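Local coordinates for protein metallopeptidase containing co-catalytic metalloactive site (Shewanella denitrificans OS217, PDB 3B2Y) that probably acts as a metal-dependent carboxypeptidase of the M14 family, with a nickel ion at its metal site in this crystal, at residues A[33-38]-A[85-90]; A[43-46]-A[52-55]; A[110-115]-A[145-150]. All coordinates share one frame; numbering follows the deposited sequence.

Contact 1 of 3, residues A[33-38]-A[85-90]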
# COMPACT_ATOMS: atom_id res chain seq x y z
N ALA A 33 -1.89 2.44 -16.76
CA ALA A 33 -2.67 1.78 -17.76
C ALA A 33 -1.79 1.05 -18.79
O ALA A 33 -2.14 -0.05 -19.24
CB ALA A 33 -3.56 2.80 -18.44
N GLU A 34 -0.64 1.63 -19.11
CA GLU A 34 0.34 0.98 -20.00
C GLU A 34 0.82 -0.31 -19.38
O GLU A 34 0.91 -1.32 -20.08
CB GLU A 34 1.55 1.87 -20.24
CG GLU A 34 1.31 3.07 -21.12
CD GLU A 34 2.59 3.88 -21.38
OE1 GLU A 34 3.50 3.92 -20.50
OE2 GLU A 34 2.67 4.51 -22.46
N GLU A 35 1.12 -0.29 -18.08
CA GLU A 35 1.61 -1.51 -17.42
C GLU A 35 0.53 -2.58 -17.28
O GLU A 35 0.78 -3.75 -17.57
CB GLU A 35 2.24 -1.20 -16.08
CG GLU A 35 3.44 -0.27 -16.23
CD GLU A 35 4.38 -0.72 -17.39
OE1 GLU A 35 4.84 -1.90 -17.43
OE2 GLU A 35 4.63 0.12 -18.30
N VAL A 36 -0.69 -2.19 -16.89
CA VAL A 36 -1.73 -3.21 -16.72
C VAL A 36 -2.16 -3.86 -18.07
O VAL A 36 -2.47 -5.05 -18.12
CB VAL A 36 -2.96 -2.69 -15.92
CG1 VAL A 36 -2.53 -1.80 -14.75
CG2 VAL A 36 -3.90 -2.04 -16.79
N ASN A 37 -2.14 -3.09 -19.15
CA ASN A 37 -2.39 -3.60 -20.49
C ASN A 37 -1.34 -4.68 -20.81
O ASN A 37 -1.68 -5.74 -21.32
CB ASN A 37 -2.31 -2.47 -21.52
CG ASN A 37 -2.18 -2.97 -22.97
OD1 ASN A 37 -1.09 -3.39 -23.40
ND2 ASN A 37 -3.28 -2.92 -23.72
N ARG A 38 -0.08 -4.37 -20.50
CA ARG A 38 1.04 -5.21 -20.88
C ARG A 38 1.03 -6.52 -20.08
O ARG A 38 1.37 -7.57 -20.60
CB ARG A 38 2.36 -4.45 -20.66
CG ARG A 38 3.63 -5.24 -21.03
CD ARG A 38 4.89 -4.45 -20.65
NE ARG A 38 5.01 -4.21 -19.20
CZ ARG A 38 5.51 -5.08 -18.32
NH1 ARG A 38 5.86 -6.30 -18.69
NH2 ARG A 38 5.58 -4.76 -17.04
N GLY A 85 5.68 3.73 -6.23
CA GLY A 85 6.40 2.49 -5.88
C GLY A 85 5.77 1.29 -6.56
O GLY A 85 6.47 0.44 -7.14
N MSE A 86 4.44 1.24 -6.55
CA MSE A 86 3.76 0.14 -7.24
C MSE A 86 3.94 0.15 -8.73
O MSE A 86 4.09 -0.88 -9.35
CB MSE A 86 2.28 0.13 -6.89
CG MSE A 86 1.66 -1.27 -7.14
SE MSE A 86 -0.21 -1.29 -6.61
CE MSE A 86 0.10 -0.60 -4.76
N LEU A 87 3.89 1.33 -9.34
CA LEU A 87 4.15 1.46 -10.75
C LEU A 87 5.56 1.01 -11.14
O LEU A 87 5.75 0.36 -12.19
CB LEU A 87 3.86 2.89 -11.19
CG LEU A 87 3.82 3.25 -12.65
CD1 LEU A 87 2.95 2.26 -13.44
CD2 LEU A 87 3.24 4.66 -12.71
N HIS A 88 6.54 1.31 -10.29
CA HIS A 88 7.93 0.89 -10.48
C HIS A 88 8.01 -0.65 -10.41
O HIS A 88 8.60 -1.30 -11.27
CB HIS A 88 8.81 1.55 -9.39
CG HIS A 88 10.28 1.28 -9.54
ND1 HIS A 88 10.92 0.27 -8.85
CD2 HIS A 88 11.23 1.88 -10.30
CE1 HIS A 88 12.20 0.27 -9.18
NE2 HIS A 88 12.41 1.23 -10.06
N PHE A 89 7.28 -1.19 -9.45
CA PHE A 89 7.19 -2.63 -9.21
C PHE A 89 6.59 -3.32 -10.43
O PHE A 89 7.17 -4.25 -10.94
CB PHE A 89 6.38 -2.86 -7.95
CG PHE A 89 6.09 -4.27 -7.66
CD1 PHE A 89 7.11 -5.12 -7.32
CD2 PHE A 89 4.79 -4.74 -7.71
CE1 PHE A 89 6.85 -6.44 -7.05
CE2 PHE A 89 4.52 -6.06 -7.42
CZ PHE A 89 5.55 -6.90 -7.09
N LEU A 90 5.49 -2.81 -10.92
CA LEU A 90 4.79 -3.31 -12.13
C LEU A 90 5.66 -3.25 -13.38
O LEU A 90 5.68 -4.18 -14.20
CB LEU A 90 3.54 -2.49 -12.39
CG LEU A 90 2.46 -2.71 -11.35
CD1 LEU A 90 1.22 -1.96 -11.74
CD2 LEU A 90 2.17 -4.19 -11.10
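The flat guanidinium of Arg-38 meets Leu-90 with its edge. O of Leu-90 lies straight beyond NH2 of Arg-38, near the guanidinium plane and 2.9 Å away, at too poor an angle for a hydrogen bond. The neighbouring edge, between NE and NH2, carries the carboxylate of Glu-35, one turn back on its own helix. OE1 of Glu-35 takes both NE of Arg-38, at 2.9 Å, and NH2 of Arg-38, at 3.0 Å, a side-on salt bridge to one oxygen. The bend of the arginine at chi3 (63°) turns the group back toward this acid, while NH1 reaches Leu-93 O.

Below, the contact is aliphatic. CG of Glu-35 lies 3.8 Å from CD1 of Leu-87, the two side chains crossing at about a right angle, and CB of Glu-35 rests 4.1 Å from CB of Leu-90. Glutamate suits this border because its methylenes pack inward while its acid pairs with arginine. Shortening Glu-35 to an alanine removes the carboxylate and CG, which would probably leave the Arg-38 guanidinium without its acidic mate and open a gap beside Leu-87. Helices 25-39 and 81-92 pack side by side, the axes of segments 33-38 and 85-90 at 36°, with buried leucines and an ion pair near the carboxyl terminus of helix 81-92, where the positive charge is likely to suit the carbonyls gathered there.

Contact 2 of 3, residues A[43-46]-A[52-55]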
# COMPACT_ATOMS: atom_id res chain seq x y z
N LYS A 43 -9.16 -4.78 -15.03
CA LYS A 43 -9.58 -3.66 -14.19
C LYS A 43 -10.99 -3.89 -13.69
O LYS A 43 -11.89 -4.18 -14.53
CB LYS A 43 -9.57 -2.37 -15.00
CG LYS A 43 -10.23 -1.18 -14.31
CD LYS A 43 -9.73 0.15 -14.85
CE LYS A 43 -10.19 0.44 -16.23
NZ LYS A 43 -9.50 1.68 -16.72
N ASN A 44 -11.18 -3.73 -12.38
CA ASN A 44 -12.45 -3.66 -11.71
C ASN A 44 -12.58 -2.31 -11.00
O ASN A 44 -11.80 -2.01 -10.05
CB ASN A 44 -12.57 -4.75 -10.67
CG ASN A 44 -13.95 -4.80 -10.05
OD1 ASN A 44 -14.80 -3.91 -10.29
ND2 ASN A 44 -14.20 -5.85 -9.30
N THR A 45 -13.46 -1.46 -11.51
CA THR A 45 -13.61 -0.13 -10.89
C THR A 45 -14.54 -0.26 -9.64
O THR A 45 -15.73 -0.54 -9.81
CB THR A 45 -14.13 0.88 -11.89
OG1 THR A 45 -13.22 0.99 -13.03
CG2 THR A 45 -14.30 2.22 -11.24
N LEU A 46 -14.00 -0.03 -8.47
CA LEU A 46 -14.72 -0.13 -7.16
C LEU A 46 -15.50 1.14 -6.86
O LEU A 46 -16.43 1.12 -6.08
CB LEU A 46 -13.79 -0.41 -5.98
CG LEU A 46 -12.85 -1.63 -6.07
CD1 LEU A 46 -12.19 -2.01 -4.79
CD2 LEU A 46 -13.67 -2.80 -6.67
N PHE A 52 -12.12 10.46 -10.98
CA PHE A 52 -11.03 9.51 -10.85
C PHE A 52 -11.49 8.16 -10.33
O PHE A 52 -12.07 8.08 -9.27
CB PHE A 52 -9.98 10.02 -9.88
CG PHE A 52 -9.47 11.39 -10.16
CD1 PHE A 52 -8.76 11.64 -11.31
CD2 PHE A 52 -9.68 12.42 -9.25
CE1 PHE A 52 -8.28 12.92 -11.59
CE2 PHE A 52 -9.20 13.68 -9.52
CZ PHE A 52 -8.51 13.93 -10.70
N ALA A 53 -11.19 7.12 -11.08
CA ALA A 53 -11.57 5.76 -10.71
C ALA A 53 -10.71 5.19 -9.63
O ALA A 53 -9.49 5.44 -9.55
CB ALA A 53 -11.56 4.85 -11.93
N ILE A 54 -11.34 4.42 -8.76
CA ILE A 54 -10.66 3.63 -7.75
C ILE A 54 -10.75 2.18 -8.21
O ILE A 54 -11.81 1.54 -8.12
CB ILE A 54 -11.27 3.80 -6.33
CG1 ILE A 54 -11.11 5.28 -5.92
CG2 ILE A 54 -10.60 2.80 -5.39
CD1 ILE A 54 -12.07 5.72 -4.86
N ASN A 55 -9.65 1.70 -8.78
CA ASN A 55 -9.60 0.45 -9.49
C ASN A 55 -8.88 -0.63 -8.69
O ASN A 55 -7.80 -0.38 -8.07
CB ASN A 55 -8.92 0.69 -10.82
CG ASN A 55 -9.78 1.52 -11.76
OD1 ASN A 55 -11.01 1.39 -11.78
ND2 ASN A 55 -9.15 2.33 -12.55
O HOH W 1 -10.47 3.62 -15.12
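OG1 of Thr-45 donates a short hydrogen bond, 2.6 Å, to OD1 of Asn-55, meeting the amide oxygen at 22° from the carbonyl plane. The two side chains lie alongside each other and point the same way. With chi1 at -60°, the threonine sets its methyl anti to the backbone N, which brings CG2 of Thr-45 to 3.9 Å from CB of Ala-53; one branch bonds while the other packs. The lysine runs across the face of the amide toward which the hydroxyl is tilted: CD of Lys-43 is 3.2 Å from ND2 of Asn-55, and beyond it a water accepts from both NZ of Lys-43 and ND2 of Asn-55. An asparagine suits this place because it offers an acceptor to threonine and a donor to the water.

Strands 42-49 and 52-58 form a strongly twisted antiparallel beta hairpin, in which Thr-45 and Asn-55 are a non-hydrogen-bonded pair. N of Leu-46 gives the nearby backbone bond to O of Ile-54, 2.7 Å long. A weaker CA-H...O contact joins Asn-55 CA to Asn-44 O at 3.3 Å. Leu-46 and Ile-54, both buried, put their hydrocarbon against helix 146-152, Leu-46 on Leu-151 and Ile-54 on Leu-150.

Contact 3 of 3, residues A[110-115]-A[145-150]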
# COMPACT_ATOMS: atom_id res chain seq x y z
N ASN A 110 -7.18 6.96 -2.68
CA ASN A 110 -7.51 8.35 -2.39
C ASN A 110 -7.00 9.32 -3.52
O ASN A 110 -6.05 10.05 -3.37
CB ASN A 110 -6.86 8.73 -1.09
CG ASN A 110 -7.18 10.16 -0.65
OD1 ASN A 110 -8.04 10.86 -1.19
ND2 ASN A 110 -6.47 10.58 0.39
N PRO A 111 -7.62 9.24 -4.68
CA PRO A 111 -7.09 10.12 -5.76
C PRO A 111 -7.23 11.59 -5.52
O PRO A 111 -6.35 12.35 -5.93
CB PRO A 111 -7.96 9.71 -6.95
CG PRO A 111 -9.20 9.14 -6.33
CD PRO A 111 -8.66 8.36 -5.17
N THR A 112 -8.27 12.04 -4.81
CA THR A 112 -8.40 13.50 -4.56
C THR A 112 -7.26 14.05 -3.62
O THR A 112 -6.70 15.09 -3.90
CB THR A 112 -9.78 13.89 -4.08
OG1 THR A 112 -10.03 13.40 -2.76
CG2 THR A 112 -10.83 13.40 -5.09
N GLY A 113 -6.89 13.27 -2.61
CA GLY A 113 -5.78 13.56 -1.71
C GLY A 113 -4.44 13.49 -2.45
O GLY A 113 -3.57 14.35 -2.24
N PHE A 114 -4.28 12.48 -3.30
CA PHE A 114 -3.07 12.28 -4.10
C PHE A 114 -2.84 13.52 -5.00
O PHE A 114 -1.73 14.01 -5.07
CB PHE A 114 -3.21 11.00 -4.89
CG PHE A 114 -2.03 10.66 -5.75
CD1 PHE A 114 -0.96 9.93 -5.24
CD2 PHE A 114 -2.02 10.99 -7.09
CE1 PHE A 114 0.10 9.54 -6.05
CE2 PHE A 114 -0.97 10.61 -7.91
CZ PHE A 114 0.10 9.88 -7.38
N LYS A 115 -3.89 13.96 -5.69
CA LYS A 115 -3.81 15.14 -6.59
C LYS A 115 -3.37 16.37 -5.83
O LYS A 115 -2.65 17.24 -6.37
CB LYS A 115 -5.19 15.36 -7.28
CG LYS A 115 -5.27 16.55 -8.19
CD LYS A 115 -6.64 16.62 -8.87
CE LYS A 115 -6.87 17.99 -9.47
NZ LYS A 115 -7.22 18.95 -8.40
N SER A 145 -14.39 7.03 5.45
CA SER A 145 -14.46 8.01 4.39
C SER A 145 -15.37 7.52 3.27
O SER A 145 -15.72 6.35 3.22
CB SER A 145 -13.07 8.25 3.80
OG SER A 145 -12.60 7.16 2.97
N LEU A 146 -15.65 8.39 2.33
CA LEU A 146 -16.35 8.00 1.14
C LEU A 146 -15.64 6.80 0.44
O LEU A 146 -16.29 5.78 0.09
CB LEU A 146 -16.40 9.23 0.21
CG LEU A 146 -17.14 9.07 -1.07
CD1 LEU A 146 -18.53 8.55 -0.71
CD2 LEU A 146 -17.13 10.48 -1.76
N GLU A 147 -14.32 6.90 0.26
CA GLU A 147 -13.52 5.82 -0.35
C GLU A 147 -13.62 4.52 0.46
O GLU A 147 -13.80 3.47 -0.13
CB GLU A 147 -12.06 6.21 -0.55
CG GLU A 147 -11.83 7.50 -1.38
CD GLU A 147 -12.09 8.81 -0.62
OE1 GLU A 147 -12.30 8.70 0.61
OE2 GLU A 147 -12.13 9.92 -1.24
N GLY A 148 -13.51 4.60 1.78
CA GLY A 148 -13.73 3.45 2.64
C GLY A 148 -15.08 2.77 2.45
O GLY A 148 -15.20 1.56 2.46
N LYS A 149 -16.13 3.56 2.38
CA LYS A 149 -17.42 3.00 2.13
C LYS A 149 -17.48 2.24 0.79
O LYS A 149 -18.15 1.20 0.69
CB LYS A 149 -18.48 4.09 2.16
CG LYS A 149 -18.66 4.65 3.55
CD LYS A 149 -19.62 5.87 3.54
CE LYS A 149 -19.92 6.30 5.01
NZ LYS A 149 -18.81 7.05 5.54
N LEU A 150 -16.82 2.78 -0.24
CA LEU A 150 -16.84 2.16 -1.57
C LEU A 150 -16.06 0.85 -1.53
O LEU A 150 -16.45 -0.13 -2.13
CB LEU A 150 -16.23 3.08 -2.63
CG LEU A 150 -16.94 4.43 -2.88
CD1 LEU A 150 -16.06 5.37 -3.79
CD2 LEU A 150 -18.44 4.18 -3.45
O HOH W 2 -10.17 10.62 -2.81
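This is a buried, water-mediated contact between the amino-terminal ends of two short helices, 111-115 and 146-152, each opened by an N-cap, in the alpha/beta fold of the M14 peptidases. The side chains of Asn-110 and Glu-147 face one another obliquely, their amide and carboxylate planes 52° apart. OD1 of Asn-110 and OE2 of Glu-147 are 4.2 Å apart, too far to bond directly, and one water fills the role of go-between. It donates to OD1 of Asn-110 at 2.7 Å and to OE2 of Glu-147 at 2.6 Å, and accepts from N of Thr-112. Three bonds therefore fix the water, and two acceptors that would repel each other are reconciled by its protons.

Asn-110 is well chosen as a cap: OD1 also accepts from N of Gly-113, which approaches from above the carbonyl plane, while ND2 is bonded to Phe-75 O. Pro-111 suits the first turn of a helix, where no backbone N-H is needed for the helical bonds. Gly-113 suits its place because a CB there would run into ND2 of Asn-110. The hydroxyl of Thr-112 turns to Arg-122 N.

Glu-147 bends at chi2 (77°), carrying its acid back beside the start of its own helix. Its negative charge there is likely to be favoured by the amino-terminal end of the helix dipole. OE1 accepts from Asn-121 ND2 as well as from Ser-145. The serine is small enough to cap while donating: OG of Ser-145 donates a hydrogen bond to OE1 of Glu-147 at 2.8 Å, and the same OG accepts from N of Gly-148 at 3.0 Å, nearly straight at 173°.

In the fold
Contacts 2 and 3 are neighbours, their centres 11 Å apart. They touch where CB of Phe-52 meets CB of Pro-111 at 3.6 Å and where CD1 of Ile-54 packs on CG of Glu-147 at 3.9 Å, so the hairpin lies against both capped helices. Contact 1 stands apart, its centre 15 Å from that of contact 2 and 21 Å from that of contact 3, but helix 25-39 runs directly into strand 42-49 and ties it to the hairpin. None of the three includes a ligand of the nickel ion, held by His-76, Glu-79 and His-170. Contact 3 comes near it, the side chain of Asn-110 lying about 9 Å from the metal.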